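Local coordinates for protein glycerophosphodiester phosphodiesterase (Cytophaga hutchinsonii ATCC 33406, PDB 3CH0) that belongs to the glycerophosphodiester phosphodiesterase family, whose members are built on a TIM-barrel fold, at residues A[122-125]-A[130-133]; A[18-23]-A[29-34]; A[33-38]-A[264-269]. All blocks are in the same frame, centred on the assembly; numbering follows the deposited sequence. Where two conformers were deposited one is given.

Interaction 1: residues A[122-125]-A[130-133]; sequences ETAE and KIQY. With EDO (1,2-ethanediol), chain O.
Tyr133, on strand 132-137, donates its phenol hydrogen to Glu125 on helix 117-127, with OH 2.7 Å from OE2. The carboxylate oxygen sits at the ring edge, in the ring plane, and accepts through its anti lone pair, while the carboxylate itself is turned 36° from the ring. A bend in the glutamate chain (chi2 -61°) carries OE2 over to the hydroxyl. Arg170 forms a salt bridge to the same oxygen and also bonds to Ile131 O, so OE2 has two polar partners.

The apolar contacts centre on Ala124 CB, 4.0 Å from Tyr133 CZ, an oblique approach, and 4.1 Å from Ile131 CG2. That methyl also makes a van der Waals contact of 3.3 Å with Tyr133 OH.

On the far side of the strand, Gln132 directs its amide to 1,2-ethanediol: NE2 donates to O1 at 2.8 Å, with an N-H...O angle of 150°, and OE1 accepts from O2 at 3.1 Å.

The helix thus packs directly on the strand that follows it in the chain. Leu33 of helix 26-35 and Leu40 of strand 39-46 both pack against Ala124 and Ile131, and the backbone of Tyr133 pairs with Arg170 and Thr172.

Interaction 2: residues A[18-23]-A[29-34]; sequences RGLLPE and FTKALL
Leu20 and Leu21 rest on the aliphatic chain of Lys31 in a small apolar contact at the protein surface, where the loop after strand 10-13 passes over helix 26-35. No hydrogen bond spans the two segments, and the backbones stay well apart: the nearest alpha carbons, Leu21 CA and Lys31 CA, are 8.3 Å from each other. The gap is bridged by methyl and methylene groups. Leu21 brings CD1 to the root of the lysine, 3.6 Å from Lys31 CB and 4.0 Å from Lys31 CG. Leu20 meets it further out, its CD1 lying 4.0 Å from Lys31 CE. Both leucines cross the lysine chain at about a right angle. The lysine starts with CG anti to its own backbone nitrogen (chi1 172°) and turns at chi2 (70°), then runs extended, which lays CE beside Leu20 while CB and CG remain under Leu21.

In the TIM barrel this is a beta-alpha loop, leaving the C-terminal end of a barrel strand and folding back on the helix that follows, at the end where barrels of this kind usually carry their active sites. Within the loop Glu23 makes a salt bridge with Arg15, and NH1 of Arg18 is hydrogen-bonded to a glycerol molecule. Leu20 also packs on Leu35, one helical turn beyond Lys31, and Leu21 on Ala28, so both leucines lie along the same helix. A second 1,2-ethanediol, not the one at Gln132, comes to about 4 Å of the Lys31 side chain, nearest atoms.

Interaction 3: residues A[33-38]-A[264-269]; sequences LLLGVT and DYPDLF
Asp264 OD2 is gripped by two groups, NH2 of Arg18 in a salt bridge and ND2 of Asn245 in a hydrogen bond, while OD1 is hydrogen-bonded to His14 ND1. From there the loop runs on to Pro266, whose ring meets Leu35, the last residue of helix 26-35, and Val37 just beyond it. Val37 makes the tighter approach, with CG1 3.6 Å from Pro266 CB, the two side chains slanting across each other. Leu35 comes in at about a right angle to the proline; its CD1 lies 4.1 Å from Pro266 CG and 3.8 Å from the backbone nitrogen of Asp267. With CG beside the leucine's own nitrogen (chi1 -82°) and chi2 extended (175°), that methyl is carried outward to the start of the 3-10 turn.

Strand 260-263 pairs in parallel with strand 10-13, closing the TIM barrel; segment 264-269 follows the former and packs against the end of the helix that follows the latter. Helix 26-35 ends in a Schellman motif: Gly36 takes a positive phi (106°), and the turn puts Val37 against the proline. Residues 266-269 form the 3-10 turn, in which Phe269 N donates to Pro266 O at 3.1 Å; the same carbonyl oxygen lies in the plane of the Phe269 ring, at its edge. Leu268 and Phe269 then pack on Ile250 of helix 247-256.

How the interactions relate
Helix 26-35 ties the three together. Interactions 2 and 3 share Leu33 and Leu34, and their centres are 8 Å apart; interaction 1 lies about 14 Å from each, centre to centre. The loop of interaction 2 is joined to that of interaction 3 by Gly19 N, 2.8 Å from Asp264 O, and by Leu20 CD2, which packs 3.6 Å from Asp267 OD1. Interaction 1 touches this helix through Leu33 CD1, 3.9 Å from Ala124 CA. A probable hydrogen bond of 3.1 Å from Gln132 N to Thr38 O links it to the chain leaving the helix. The 1,2-ethanediol on Gln132 belongs to interaction 1, glycerol and another 1,2-ethanediol to interaction 2, all probably from crystallisation liquor.

Interaction 1: residues A[122-125]-A[130-133]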
# COMPACT_ATOMS: atom_id res chain seq x y z
N GLU A 122 14.18 -7.14 -2.19
CA GLU A 122 15.18 -8.15 -2.54
C GLU A 122 14.48 -9.51 -2.78
O GLU A 122 14.94 -10.28 -3.62
CB GLU A 122 16.37 -8.15 -1.56
CG GLU A 122 17.26 -6.86 -1.72
CD GLU A 122 18.35 -6.71 -0.64
OE1 GLU A 122 18.53 -7.66 0.15
OE2 GLU A 122 19.01 -5.63 -0.57
N THR A 123 13.37 -9.77 -2.09
CA THR A 123 12.55 -10.95 -2.33
C THR A 123 11.85 -10.87 -3.68
O THR A 123 11.89 -11.83 -4.48
CB THR A 123 11.46 -11.16 -1.20
OG1 THR A 123 12.12 -11.36 0.05
CG2 THR A 123 10.49 -12.32 -1.50
N ALA A 124 11.15 -9.78 -3.94
CA ALA A 124 10.40 -9.61 -5.15
C ALA A 124 11.31 -9.61 -6.38
O ALA A 124 10.98 -10.22 -7.39
CB ALA A 124 9.55 -8.33 -5.08
N GLU A 125 12.42 -8.87 -6.31
CA GLU A 125 13.32 -8.79 -7.44
C GLU A 125 13.95 -10.13 -7.77
O GLU A 125 14.25 -10.37 -8.94
CB GLU A 125 14.42 -7.77 -7.19
CG GLU A 125 13.87 -6.34 -7.19
CD GLU A 125 13.25 -5.94 -8.51
OE1 GLU A 125 14.00 -5.85 -9.52
OE2 GLU A 125 12.00 -5.71 -8.60
N LYS A 130 9.79 -8.20 -13.65
CA LYS A 130 8.70 -7.40 -14.19
C LYS A 130 7.70 -6.89 -13.13
O LYS A 130 6.86 -6.05 -13.43
CB LYS A 130 7.96 -8.18 -15.27
CG LYS A 130 8.83 -8.48 -16.56
N ILE A 131 7.82 -7.40 -11.92
CA ILE A 131 6.89 -6.99 -10.84
C ILE A 131 6.93 -5.47 -10.65
O ILE A 131 7.97 -4.83 -10.73
CB ILE A 131 7.20 -7.72 -9.50
CG1 ILE A 131 6.10 -7.50 -8.44
CG2 ILE A 131 8.59 -7.30 -8.95
CD1 ILE A 131 4.75 -8.10 -8.80
N GLN A 132 5.78 -4.90 -10.36
CA GLN A 132 5.65 -3.50 -10.03
C GLN A 132 5.29 -3.34 -8.54
O GLN A 132 4.83 -4.30 -7.88
CB GLN A 132 4.62 -2.82 -10.95
CG GLN A 132 5.11 -2.74 -12.37
CD GLN A 132 4.10 -2.31 -13.36
OE1 GLN A 132 3.54 -3.14 -14.09
NE2 GLN A 132 3.85 -1.02 -13.43
N TYR A 133 5.52 -2.13 -8.02
CA TYR A 133 5.37 -1.80 -6.63
C TYR A 133 4.47 -0.55 -6.52
O TYR A 133 4.64 0.39 -7.28
CB TYR A 133 6.72 -1.45 -6.05
CG TYR A 133 7.77 -2.51 -6.14
CD1 TYR A 133 8.57 -2.65 -7.29
CD2 TYR A 133 8.00 -3.37 -5.09
CE1 TYR A 133 9.53 -3.64 -7.37
CE2 TYR A 133 9.00 -4.33 -5.12
CZ TYR A 133 9.74 -4.50 -6.30
OH TYR A 133 10.74 -5.48 -6.27
C1 EDO O . 0.16 -0.67 -15.16
O1 EDO O . 1.37 -0.21 -14.54
C2 EDO O . 0.14 -2.18 -15.40
O2 EDO O . 1.30 -2.59 -16.15

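Interaction 2: residues A[18-23]-A[29-34]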
# COMPACT_ATOMS: atom_id res chain seq x y z
N ARG A 18 -3.74 -9.38 1.92
CA ARG A 18 -4.31 -9.44 3.30
C ARG A 18 -5.46 -10.41 3.50
O ARG A 18 -5.61 -11.01 4.58
CB ARG A 18 -4.75 -8.05 3.77
CG ARG A 18 -5.55 -8.03 5.09
CD ARG A 18 -5.79 -6.59 5.55
NE ARG A 18 -6.60 -5.83 4.60
CZ ARG A 18 -7.34 -4.76 4.90
NH1 ARG A 18 -7.32 -4.26 6.12
NH2 ARG A 18 -8.10 -4.20 3.96
N GLY A 19 -6.29 -10.60 2.48
CA GLY A 19 -7.40 -11.56 2.63
C GLY A 19 -6.92 -12.99 2.81
O GLY A 19 -7.65 -13.83 3.37
N LEU A 20 -5.72 -13.30 2.30
CA LEU A 20 -5.22 -14.66 2.26
C LEU A 20 -4.19 -14.96 3.32
O LEU A 20 -4.11 -16.08 3.86
CB LEU A 20 -4.57 -14.92 0.90
CG LEU A 20 -5.47 -14.62 -0.33
CD1 LEU A 20 -4.71 -14.91 -1.66
CD2 LEU A 20 -6.82 -15.35 -0.27
N LEU A 21 -3.34 -13.97 3.62
CA LEU A 21 -2.17 -14.14 4.48
C LEU A 21 -1.95 -12.87 5.29
O LEU A 21 -2.43 -11.81 4.87
CB LEU A 21 -0.93 -14.42 3.64
CG LEU A 21 -0.73 -15.87 3.14
CD1 LEU A 21 0.39 -15.92 2.12
CD2 LEU A 21 -0.39 -16.77 4.36
N PRO A 22 -1.23 -12.97 6.41
CA PRO A 22 -0.95 -11.77 7.22
C PRO A 22 -0.46 -10.60 6.36
O PRO A 22 0.43 -10.73 5.51
CB PRO A 22 0.08 -12.25 8.21
CG PRO A 22 -0.29 -13.71 8.44
CD PRO A 22 -0.63 -14.17 7.04
N GLU A 23 -1.12 -9.46 6.52
CA GLU A 23 -0.83 -8.34 5.63
C GLU A 23 0.61 -7.86 5.67
O GLU A 23 1.25 -7.85 6.73
CB GLU A 23 -1.71 -7.17 6.06
CG GLU A 23 -1.41 -6.51 7.39
CD GLU A 23 -2.52 -5.60 7.83
OE1 GLU A 23 -3.59 -6.16 8.13
OE2 GLU A 23 -2.24 -4.37 8.02
N PHE A 29 3.61 -11.22 0.26
CA PHE A 29 4.16 -10.72 -1.00
C PHE A 29 4.58 -11.87 -1.90
O PHE A 29 4.38 -11.81 -3.09
CB PHE A 29 5.32 -9.78 -0.83
CG PHE A 29 4.93 -8.53 -0.07
CD1 PHE A 29 3.94 -7.72 -0.56
CD2 PHE A 29 5.53 -8.20 1.13
CE1 PHE A 29 3.55 -6.59 0.13
CE2 PHE A 29 5.12 -7.05 1.85
CZ PHE A 29 4.11 -6.29 1.31
N THR A 30 5.15 -12.90 -1.33
CA THR A 30 5.57 -14.08 -2.12
C THR A 30 4.39 -14.80 -2.74
O THR A 30 4.40 -15.09 -3.91
CB THR A 30 6.35 -15.05 -1.24
OG1 THR A 30 7.47 -14.39 -0.60
CG2 THR A 30 6.87 -16.26 -2.08
N LYS A 31 3.31 -14.98 -1.96
CA LYS A 31 2.07 -15.53 -2.49
C LYS A 31 1.53 -14.69 -3.64
O LYS A 31 1.11 -15.24 -4.67
CB LYS A 31 1.05 -15.66 -1.36
CG LYS A 31 -0.35 -16.05 -1.77
CD LYS A 31 -0.49 -17.43 -2.24
CE LYS A 31 -1.96 -17.74 -2.52
NZ LYS A 31 -2.10 -19.08 -3.17
N ALA A 32 1.45 -13.37 -3.47
CA ALA A 32 0.90 -12.54 -4.53
C ALA A 32 1.78 -12.64 -5.78
O ALA A 32 1.25 -12.64 -6.91
CB ALA A 32 0.79 -11.06 -4.02
N LEU A 33 3.09 -12.65 -5.60
CA LEU A 33 4.04 -12.76 -6.72
C LEU A 33 3.77 -14.07 -7.49
O LEU A 33 3.58 -14.06 -8.71
CB LEU A 33 5.47 -12.80 -6.17
CG LEU A 33 6.24 -11.52 -5.91
CD1 LEU A 33 7.17 -11.66 -4.64
CD2 LEU A 33 7.07 -11.12 -7.12
N LEU A 34 3.65 -15.14 -6.74
CA LEU A 34 3.44 -16.46 -7.34
C LEU A 34 2.07 -16.57 -7.98
O LEU A 34 1.91 -17.32 -8.95
CB LEU A 34 3.64 -17.54 -6.33
CG LEU A 34 5.07 -17.73 -5.82
CD1 LEU A 34 5.13 -18.75 -4.73
CD2 LEU A 34 6.01 -18.10 -6.95

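Interaction 3: residues A[33-38]-A[264-269]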
# COMPACT_ATOMS: atom_id res chain seq x y z
N LEU A 33 3.09 -12.65 -5.60
CA LEU A 33 4.04 -12.76 -6.72
C LEU A 33 3.77 -14.07 -7.49
O LEU A 33 3.58 -14.06 -8.71
CB LEU A 33 5.47 -12.80 -6.17
CG LEU A 33 6.24 -11.52 -5.91
CD1 LEU A 33 7.17 -11.66 -4.64
CD2 LEU A 33 7.07 -11.12 -7.12
N LEU A 34 3.65 -15.14 -6.74
CA LEU A 34 3.44 -16.46 -7.34
C LEU A 34 2.07 -16.57 -7.98
O LEU A 34 1.91 -17.32 -8.95
CB LEU A 34 3.64 -17.54 -6.33
CG LEU A 34 5.07 -17.73 -5.82
CD1 LEU A 34 5.13 -18.75 -4.73
CD2 LEU A 34 6.01 -18.10 -6.95
N LEU A 35 1.06 -15.87 -7.46
CA LEU A 35 -0.26 -15.88 -8.07
C LEU A 35 -0.22 -15.19 -9.40
O LEU A 35 -1.03 -15.53 -10.29
CB LEU A 35 -1.28 -15.15 -7.17
CG LEU A 35 -1.93 -15.84 -6.00
CD1 LEU A 35 -2.82 -14.85 -5.17
CD2 LEU A 35 -2.76 -17.04 -6.42
N GLY A 36 0.67 -14.21 -9.53
CA GLY A 36 0.83 -13.48 -10.75
C GLY A 36 0.30 -12.07 -10.76
O GLY A 36 0.03 -11.52 -11.84
N VAL A 37 0.22 -11.43 -9.59
CA VAL A 37 -0.23 -10.05 -9.62
C VAL A 37 0.67 -9.13 -10.43
O VAL A 37 1.88 -9.38 -10.58
CB VAL A 37 -0.41 -9.46 -8.21
CG1 VAL A 37 -1.41 -10.35 -7.42
CG2 VAL A 37 0.92 -9.27 -7.46
N THR A 38 0.11 -8.04 -10.92
CA THR A 38 0.90 -7.09 -11.64
C THR A 38 1.81 -6.30 -10.66
O THR A 38 2.95 -5.96 -10.98
CB THR A 38 -0.03 -6.07 -12.31
OG1 THR A 38 -1.10 -6.71 -12.99
CG2 THR A 38 0.79 -5.13 -13.24
N ASP A 264 -7.73 -7.13 -1.49
CA ASP A 264 -7.21 -8.06 -0.48
C ASP A 264 -7.17 -9.51 -0.98
O ASP A 264 -6.55 -10.34 -0.34
CB ASP A 264 -8.08 -7.99 0.79
CG ASP A 264 -7.86 -6.72 1.53
OD1 ASP A 264 -6.67 -6.33 1.72
OD2 ASP A 264 -8.87 -6.10 1.94
N TYR A 265 -7.94 -9.79 -2.04
CA TYR A 265 -8.12 -11.13 -2.59
C TYR A 265 -7.70 -11.20 -4.06
O TYR A 265 -8.52 -11.40 -4.99
CB TYR A 265 -9.60 -11.54 -2.41
CG TYR A 265 -10.05 -11.63 -0.99
CD1 TYR A 265 -9.80 -12.79 -0.24
CD2 TYR A 265 -10.69 -10.60 -0.40
CE1 TYR A 265 -10.24 -12.90 1.07
CE2 TYR A 265 -11.09 -10.66 0.92
CZ TYR A 265 -10.89 -11.83 1.64
OH TYR A 265 -11.30 -11.87 2.94
N PRO A 266 -6.39 -11.03 -4.33
CA PRO A 266 -5.94 -11.02 -5.71
C PRO A 266 -6.18 -12.37 -6.42
O PRO A 266 -6.25 -12.41 -7.64
CB PRO A 266 -4.47 -10.63 -5.61
CG PRO A 266 -4.04 -11.06 -4.26
CD PRO A 266 -5.28 -10.79 -3.39
N ASP A 267 -6.36 -13.44 -5.65
CA ASP A 267 -6.78 -14.74 -6.18
C ASP A 267 -8.09 -14.69 -7.01
O ASP A 267 -8.32 -15.54 -7.90
CB ASP A 267 -6.86 -15.78 -5.06
CG ASP A 267 -7.81 -15.41 -3.95
OD1 ASP A 267 -7.81 -14.26 -3.52
OD2 ASP A 267 -8.51 -16.31 -3.42
N LEU A 268 -8.94 -13.68 -6.77
CA LEU A 268 -10.16 -13.51 -7.57
C LEU A 268 -9.87 -13.46 -9.07
O LEU A 268 -10.66 -13.92 -9.88
CB LEU A 268 -10.93 -12.24 -7.14
CG LEU A 268 -11.63 -12.35 -5.76
CD1 LEU A 268 -12.10 -11.03 -5.22
CD2 LEU A 268 -12.80 -13.34 -5.78
N PHE A 269 -8.72 -12.91 -9.43
CA PHE A 269 -8.38 -12.72 -10.82
C PHE A 269 -7.88 -13.99 -11.48
O PHE A 269 -7.79 -14.00 -12.69
CB PHE A 269 -7.32 -11.62 -10.97
CG PHE A 269 -7.88 -10.24 -10.77
CD1 PHE A 269 -8.49 -9.57 -11.81
CD2 PHE A 269 -7.83 -9.61 -9.55
CE1 PHE A 269 -8.97 -8.29 -11.65
CE2 PHE A 269 -8.32 -8.35 -9.39
CZ PHE A 269 -8.89 -7.69 -10.40